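PDB 5UZ8: cadherin-23 from Mus musculus, which probably mediates calcium-dependent adhesion in hearing and mechanotransduction, through extracellular cadherin repeats joined by calcium-binding linkers. Local coordinates for residues F7-F10 against G11-Y14; E123-F126 against E127-V131; R72-Y76 against E77-W81. One frame throughout, in Å; residues are numbered along the deposited sequence.

Contact 1 of 3, residues F7-F10 against G11-Y14; sequences FKPF and GITY
A type II beta turn running from P9 to I12 reverses the chain in the loop between strand 6-7 and strand 15-20. Its closing bond runs from I12 N to P9 O over 3.1 Å; at 137° about the hydrogen it is clearly bent. The donor sits 24° out of the carbonyl plane of P9. At the third position of the turn G11 has left-handed backbone angles, with phi positive, where a beta carbon would be jammed against F10 O, a demand for glycine met at this place in type II turns. A water bridges F7 O, to which it donates at 2.7 Å, and G11 N, from which it accepts at 2.8 Å.

The loop belongs to a cadherin repeat, a Greek-key sandwich of strands in the E-set clan, and here it carries the chain from the edge strand of one sheet to the edge strand of the other. I12 is the side chain that folds back. Because CG1 lies anti to the backbone N (chi1 -174°), CG2 is left facing F7, whose CB it meets at 3.8 Å, while I12 CB rests 3.9 Å from P9 CD. The proline follows a cis peptide bond, which helps bend the chain ahead of the turn. Past its CB the ring of F7 leads away from I12 into the core, against A98 and I100 of strand 97-107 and V86 and A88 of strand 81-89. K8 CD lies over one face of the F10 ring, 3.8 Å above its plane and displaced toward the rim.

Contact 2 of 3, residues E123-F126 against E127-V131; sequences EAVF and EDIAV. With CA (calcium ion), chain F; CA (calcium ion), chain G.
E127 spreads one carboxylate over two calcium ions directly after the strand that ends at F126. OE2 binds one ion at 2.3 Å and OE1 the other at 2.4 Å, so each oxygen serves a different metal and the carboxylate bridges them. The side chain reaches outward because CG, wedged between the backbone N and the carbonyl carbon (chi1 64°), is followed by an extended chain. OE1 also accepts a hydrogen bond from R179 N, which should help fix the rotation of the carboxylate. A water is a further ligand of the ion held by OE1, and D178, E180 and D218 share that site; E180, D215, V216, D218 and D251 join OE2 around the other ion. This is the calcium site at a cadherin repeat junction, where a glutamate just past a strand of one repeat joins acidic residues of its own repeat, of the linker and of the next repeat.

Behind the glutamate, a type I beta turn from F126 to I129 swings the backbone away from the strand. I129 N donates to F126 O over 3.0 Å at 156°, arriving from above the carbonyl plane rather than along a lone pair. D128 turns back toward the strand, and its OD1 stands 3.3 Å from F126 CB. The turn also brings I129 against V125, their side chains crossing at a slant: with CG1 anti to the backbone N (chi1 -175°) and the chain extended beyond, CD1 reaches V125 CG1 at 3.7 Å.

That apolar pair faces I135 of strand 134-141 and L177 of a loop, while backbone bonds from V125 and E127 tie strand 121-126 and the start of the turn to the parallel neighbour, strand 204-214.

Contact 3 of 3, residues R72-Y76 against E77-W81; sequences RTVDY and EEVHW. With CA (calcium ion), chain K; CA (calcium ion), chain J.
Y76 turns its CG anti to the backbone N (chi1 -177°) and H80 sets its own anti to the carbonyl carbon (chi1 -68°), which lays the two rings together as an offset stack, centroids 4.1 Å apart and planes at 20°. H80 NE2 lies 3.3 Å from Y76 CZ, over the face, while E77 OE1 approaches the tyrosine edge in plane. Replacing the tyrosine by an alanine removes the edge met by E77 OE1 and the ring covering H80, whose imidazole would probably be freer to turn.

The backbone curls tightly. D75 O accepts from both V79 N and E78 N, each at 2.8 Å, and D75 OD1 takes E77 N from above its carboxylate plane. V74 CG2 packs on V79 CB at 3.7 Å.

D75, Y76 and E77 stand where cadherin repeats usually carry the calcium-binding DRE motif. D75 OD1 binds one calcium ion, and E77 OE2 bridges it, at 2.3 Å, to a second ion that E77 OE1 also holds. E21 and D111 complete the first site with two waters. The two ions would be expected to offset the repulsion between these crowded carboxylates, so the loop's shape is likely to depend on bound calcium.

From the N terminus, contact 1 closes the loop that leads from strand 6-7 to strand 15-20, carrying the chain from one sheet of the first repeat to the other. Contact 3 follows in the same repeat, folding the loop between strands 66-70 and 81-89; the two centres lie about 27 Å apart and nothing touches. Contact 2 comes last, in the next repeat, where strand 121-126 gives way to the loop before strand 134-141. The three stand in series, neither nested nor crossed. With centres about 48 Å apart, contact 3 supplies two carboxylates and contact 2 one, to the calcium sites of successive repeat junctions, whereas contact 1 ligates no calcium.

Contact 1 of 3, residues F7-F10 against G11-Y14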
# COMPACT_ATOMS: atom_id res chain seq x y z
N PHE A 7 -46.17 -21.76 -26.60
CA PHE A 7 -44.93 -22.02 -25.89
C PHE A 7 -45.16 -23.03 -24.79
O PHE A 7 -46.29 -23.16 -24.27
CB PHE A 7 -44.29 -20.72 -25.37
CG PHE A 7 -43.67 -19.88 -26.47
CD1 PHE A 7 -42.42 -20.22 -26.99
CD2 PHE A 7 -44.36 -18.81 -27.02
CE1 PHE A 7 -41.86 -19.46 -28.01
CE2 PHE A 7 -43.81 -18.05 -28.04
CZ PHE A 7 -42.57 -18.40 -28.55
N LYS A 8 -44.11 -23.79 -24.52
CA LYS A 8 -44.09 -24.83 -23.54
C LYS A 8 -43.18 -24.44 -22.37
O LYS A 8 -42.16 -23.81 -22.57
CB LYS A 8 -43.60 -26.12 -24.19
CG LYS A 8 -44.53 -26.57 -25.33
CD LYS A 8 -45.55 -27.54 -24.83
CE LYS A 8 -44.92 -28.92 -24.93
NZ LYS A 8 -45.38 -29.77 -23.84
N PRO A 9 -43.54 -24.80 -21.15
CA PRO A 9 -44.78 -25.49 -20.80
C PRO A 9 -46.03 -24.63 -21.03
O PRO A 9 -45.95 -23.41 -21.06
CB PRO A 9 -44.61 -25.79 -19.30
CG PRO A 9 -43.76 -24.67 -18.82
CD PRO A 9 -42.86 -24.24 -19.97
N PHE A 10 -47.16 -25.29 -21.24
CA PHE A 10 -48.35 -24.57 -21.64
C PHE A 10 -48.72 -23.51 -20.58
O PHE A 10 -48.74 -23.79 -19.40
CB PHE A 10 -49.51 -25.54 -21.83
CG PHE A 10 -49.41 -26.40 -23.05
CD1 PHE A 10 -49.26 -25.84 -24.33
CD2 PHE A 10 -49.51 -27.78 -22.95
CE1 PHE A 10 -49.22 -26.65 -25.47
CE2 PHE A 10 -49.48 -28.60 -24.08
CZ PHE A 10 -49.36 -28.03 -25.34
N GLY A 11 -49.00 -22.30 -21.03
CA GLY A 11 -49.31 -21.17 -20.13
C GLY A 11 -48.13 -20.41 -19.55
O GLY A 11 -48.32 -19.57 -18.68
N ILE A 12 -46.92 -20.67 -20.03
CA ILE A 12 -45.74 -20.02 -19.50
C ILE A 12 -45.79 -18.52 -19.85
O ILE A 12 -46.06 -18.16 -21.00
CB ILE A 12 -44.43 -20.68 -20.02
CG1 ILE A 12 -43.19 -20.10 -19.37
CG2 ILE A 12 -44.31 -20.60 -21.53
CD1 ILE A 12 -43.11 -20.36 -17.89
N THR A 13 -45.57 -17.66 -18.85
CA THR A 13 -45.74 -16.22 -19.03
C THR A 13 -44.50 -15.58 -19.66
O THR A 13 -44.63 -14.71 -20.50
CB THR A 13 -46.03 -15.50 -17.71
OG1 THR A 13 -45.02 -15.85 -16.75
CG2 THR A 13 -47.39 -15.87 -17.21
N TYR A 14 -43.33 -16.03 -19.21
CA TYR A 14 -42.03 -15.61 -19.74
C TYR A 14 -41.01 -16.68 -19.38
O TYR A 14 -41.25 -17.49 -18.47
CB TYR A 14 -41.58 -14.25 -19.14
CG TYR A 14 -41.47 -14.26 -17.63
CD1 TYR A 14 -40.32 -14.76 -17.01
CD2 TYR A 14 -42.47 -13.72 -16.82
CE1 TYR A 14 -40.22 -14.79 -15.61
CE2 TYR A 14 -42.35 -13.73 -15.43
CZ TYR A 14 -41.22 -14.27 -14.85
OH TYR A 14 -41.06 -14.32 -13.48
O HOH W 1 -48.50 -21.71 -23.69

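Contact 2 of 3, residues E123-F126 against E127-V131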
# COMPACT_ATOMS: atom_id res chain seq x y z
N GLU A 123 5.00 8.72 3.02
CA GLU A 123 4.90 9.79 4.02
C GLU A 123 6.19 9.88 4.80
O GLU A 123 6.95 8.91 4.86
CB GLU A 123 3.78 9.54 5.02
CG GLU A 123 2.38 9.59 4.47
CD GLU A 123 1.92 10.93 3.96
OE1 GLU A 123 2.50 11.99 4.33
OE2 GLU A 123 0.94 10.89 3.14
N ALA A 124 6.42 11.03 5.40
CA ALA A 124 7.55 11.24 6.30
C ALA A 124 6.99 11.54 7.66
O ALA A 124 6.04 12.35 7.79
CB ALA A 124 8.41 12.40 5.83
N VAL A 125 7.57 10.93 8.68
CA VAL A 125 7.12 11.13 10.05
C VAL A 125 8.33 11.33 10.92
O VAL A 125 9.36 10.74 10.65
CB VAL A 125 6.27 9.97 10.59
CG1 VAL A 125 4.98 9.83 9.77
CG2 VAL A 125 7.04 8.65 10.61
N PHE A 126 8.18 12.09 11.99
CA PHE A 126 9.27 12.24 12.96
C PHE A 126 9.40 10.97 13.79
O PHE A 126 8.42 10.29 14.07
CB PHE A 126 9.08 13.48 13.84
CG PHE A 126 9.36 14.78 13.12
CD1 PHE A 126 10.66 15.24 12.97
CD2 PHE A 126 8.32 15.53 12.58
CE1 PHE A 126 10.93 16.43 12.29
CE2 PHE A 126 8.58 16.72 11.89
CZ PHE A 126 9.87 17.17 11.75
N GLU A 127 10.63 10.64 14.15
CA GLU A 127 10.93 9.45 14.92
C GLU A 127 10.25 9.39 16.28
O GLU A 127 10.09 8.29 16.83
CB GLU A 127 12.46 9.25 15.05
CG GLU A 127 13.20 10.34 15.81
CD GLU A 127 14.65 9.99 16.03
OE1 GLU A 127 14.92 8.82 16.40
OE2 GLU A 127 15.55 10.84 15.77
N ASP A 128 9.79 10.53 16.79
CA ASP A 128 9.06 10.55 18.07
C ASP A 128 7.54 10.45 17.91
O ASP A 128 6.78 10.69 18.86
CB ASP A 128 9.48 11.75 18.93
CG ASP A 128 9.13 13.07 18.31
OD1 ASP A 128 8.68 13.10 17.14
OD2 ASP A 128 9.31 14.12 18.99
N ILE A 129 7.07 10.15 16.70
CA ILE A 129 5.64 9.97 16.45
C ILE A 129 5.02 8.97 17.44
O ILE A 129 5.61 7.93 17.73
CB ILE A 129 5.40 9.48 15.01
CG1 ILE A 129 3.91 9.41 14.69
CG2 ILE A 129 6.08 8.13 14.76
CD1 ILE A 129 3.66 9.26 13.21
N ALA A 130 3.84 9.30 17.96
CA ALA A 130 3.21 8.49 19.00
C ALA A 130 2.74 7.14 18.47
O ALA A 130 2.17 7.06 17.37
CB ALA A 130 2.05 9.24 19.63
N VAL A 131 2.93 6.08 19.26
CA VAL A 131 2.36 4.76 18.95
C VAL A 131 0.86 4.92 18.76
O VAL A 131 0.20 5.67 19.49
CB VAL A 131 2.68 3.71 20.01
CG1 VAL A 131 1.91 2.42 19.80
CG2 VAL A 131 4.18 3.46 20.05
CA CA F . 17.73 11.36 16.33
CA CA G . 16.39 8.11 18.10
O HOH W 2 14.41 7.05 19.08

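Contact 3 of 3, residues R72-Y76 against E77-W81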
# COMPACT_ATOMS: atom_id res chain seq x y z
N ARG A 72 -21.82 -12.17 -28.92
CA ARG A 72 -20.75 -11.53 -28.18
C ARG A 72 -20.78 -12.02 -26.73
O ARG A 72 -21.85 -12.33 -26.18
CB ARG A 72 -20.83 -10.01 -28.27
CG ARG A 72 -20.51 -9.52 -29.66
CD ARG A 72 -20.84 -8.06 -29.85
NE ARG A 72 -20.48 -7.66 -31.20
CZ ARG A 72 -21.17 -7.95 -32.31
NH1 ARG A 72 -22.34 -8.61 -32.25
NH2 ARG A 72 -20.68 -7.53 -33.48
N THR A 73 -19.61 -12.09 -26.12
CA THR A 73 -19.56 -12.39 -24.69
C THR A 73 -20.04 -11.19 -23.88
O THR A 73 -19.77 -10.06 -24.22
CB THR A 73 -18.15 -12.74 -24.21
OG1 THR A 73 -17.25 -11.68 -24.57
CG2 THR A 73 -17.73 -14.03 -24.83
N VAL A 74 -20.78 -11.48 -22.83
CA VAL A 74 -21.38 -10.45 -21.98
C VAL A 74 -20.49 -10.22 -20.75
O VAL A 74 -19.84 -11.14 -20.25
CB VAL A 74 -22.81 -10.84 -21.58
CG1 VAL A 74 -22.85 -11.95 -20.55
CG2 VAL A 74 -23.59 -9.63 -21.10
N ASP A 75 -20.48 -8.97 -20.32
CA ASP A 75 -19.72 -8.49 -19.18
C ASP A 75 -20.70 -7.97 -18.12
O ASP A 75 -21.41 -6.99 -18.36
CB ASP A 75 -18.82 -7.35 -19.67
CG ASP A 75 -17.92 -6.78 -18.57
OD1 ASP A 75 -17.91 -7.27 -17.42
OD2 ASP A 75 -17.21 -5.81 -18.86
N TYR A 76 -20.72 -8.59 -16.94
CA TYR A 76 -21.59 -8.18 -15.85
C TYR A 76 -21.32 -6.73 -15.48
O TYR A 76 -22.22 -6.02 -15.10
CB TYR A 76 -21.42 -9.07 -14.61
CG TYR A 76 -22.37 -8.71 -13.50
CD1 TYR A 76 -23.70 -9.20 -13.49
CD2 TYR A 76 -21.98 -7.86 -12.47
CE1 TYR A 76 -24.56 -8.85 -12.48
CE2 TYR A 76 -22.85 -7.53 -11.46
CZ TYR A 76 -24.13 -8.01 -11.48
OH TYR A 76 -24.98 -7.66 -10.47
N GLU A 77 -20.07 -6.30 -15.60
CA GLU A 77 -19.74 -4.92 -15.29
C GLU A 77 -20.36 -3.91 -16.27
O GLU A 77 -20.36 -2.72 -15.97
CB GLU A 77 -18.23 -4.73 -15.12
CG GLU A 77 -17.69 -5.25 -13.79
CD GLU A 77 -17.81 -6.76 -13.58
OE1 GLU A 77 -18.45 -7.11 -12.59
OE2 GLU A 77 -17.24 -7.60 -14.33
N GLU A 78 -20.91 -4.39 -17.41
CA GLU A 78 -21.62 -3.54 -18.39
C GLU A 78 -23.11 -3.84 -18.47
O GLU A 78 -23.91 -2.93 -18.70
CB GLU A 78 -21.02 -3.73 -19.79
CG GLU A 78 -19.58 -3.27 -19.91
CD GLU A 78 -19.41 -1.80 -19.60
OE1 GLU A 78 -20.40 -1.04 -19.73
OE2 GLU A 78 -18.31 -1.38 -19.21
N VAL A 79 -23.48 -5.11 -18.31
CA VAL A 79 -24.85 -5.58 -18.55
C VAL A 79 -25.30 -6.54 -17.46
O VAL A 79 -24.64 -7.53 -17.21
CB VAL A 79 -24.90 -6.33 -19.90
CG1 VAL A 79 -26.26 -6.96 -20.15
CG2 VAL A 79 -24.45 -5.42 -21.04
N HIS A 80 -26.45 -6.25 -16.84
CA HIS A 80 -27.04 -7.16 -15.83
C HIS A 80 -28.13 -8.08 -16.38
O HIS A 80 -28.37 -9.13 -15.80
CB HIS A 80 -27.55 -6.37 -14.62
CG HIS A 80 -26.47 -5.72 -13.80
ND1 HIS A 80 -26.74 -4.85 -12.76
CD2 HIS A 80 -25.12 -5.83 -13.86
CE1 HIS A 80 -25.60 -4.45 -12.23
NE2 HIS A 80 -24.60 -5.01 -12.89
N TRP A 81 -28.80 -7.68 -17.47
CA TRP A 81 -29.89 -8.46 -18.04
C TRP A 81 -29.80 -8.46 -19.57
O TRP A 81 -29.57 -7.42 -20.18
CB TRP A 81 -31.25 -7.85 -17.61
CG TRP A 81 -31.50 -8.08 -16.15
CD1 TRP A 81 -31.15 -7.26 -15.14
CD2 TRP A 81 -32.12 -9.22 -15.55
NE1 TRP A 81 -31.51 -7.82 -13.91
CE2 TRP A 81 -32.11 -9.03 -14.15
CE3 TRP A 81 -32.71 -10.39 -16.07
CZ2 TRP A 81 -32.65 -9.96 -13.26
CZ3 TRP A 81 -33.25 -11.33 -15.18
CH2 TRP A 81 -33.21 -11.10 -13.80
CA CA K . -16.52 -8.71 -16.18
CA CA J . -17.38 -9.41 -12.47
O HOH W 3 -14.67 -7.25 -16.11
O HOH W 4 -15.81 -9.13 -18.49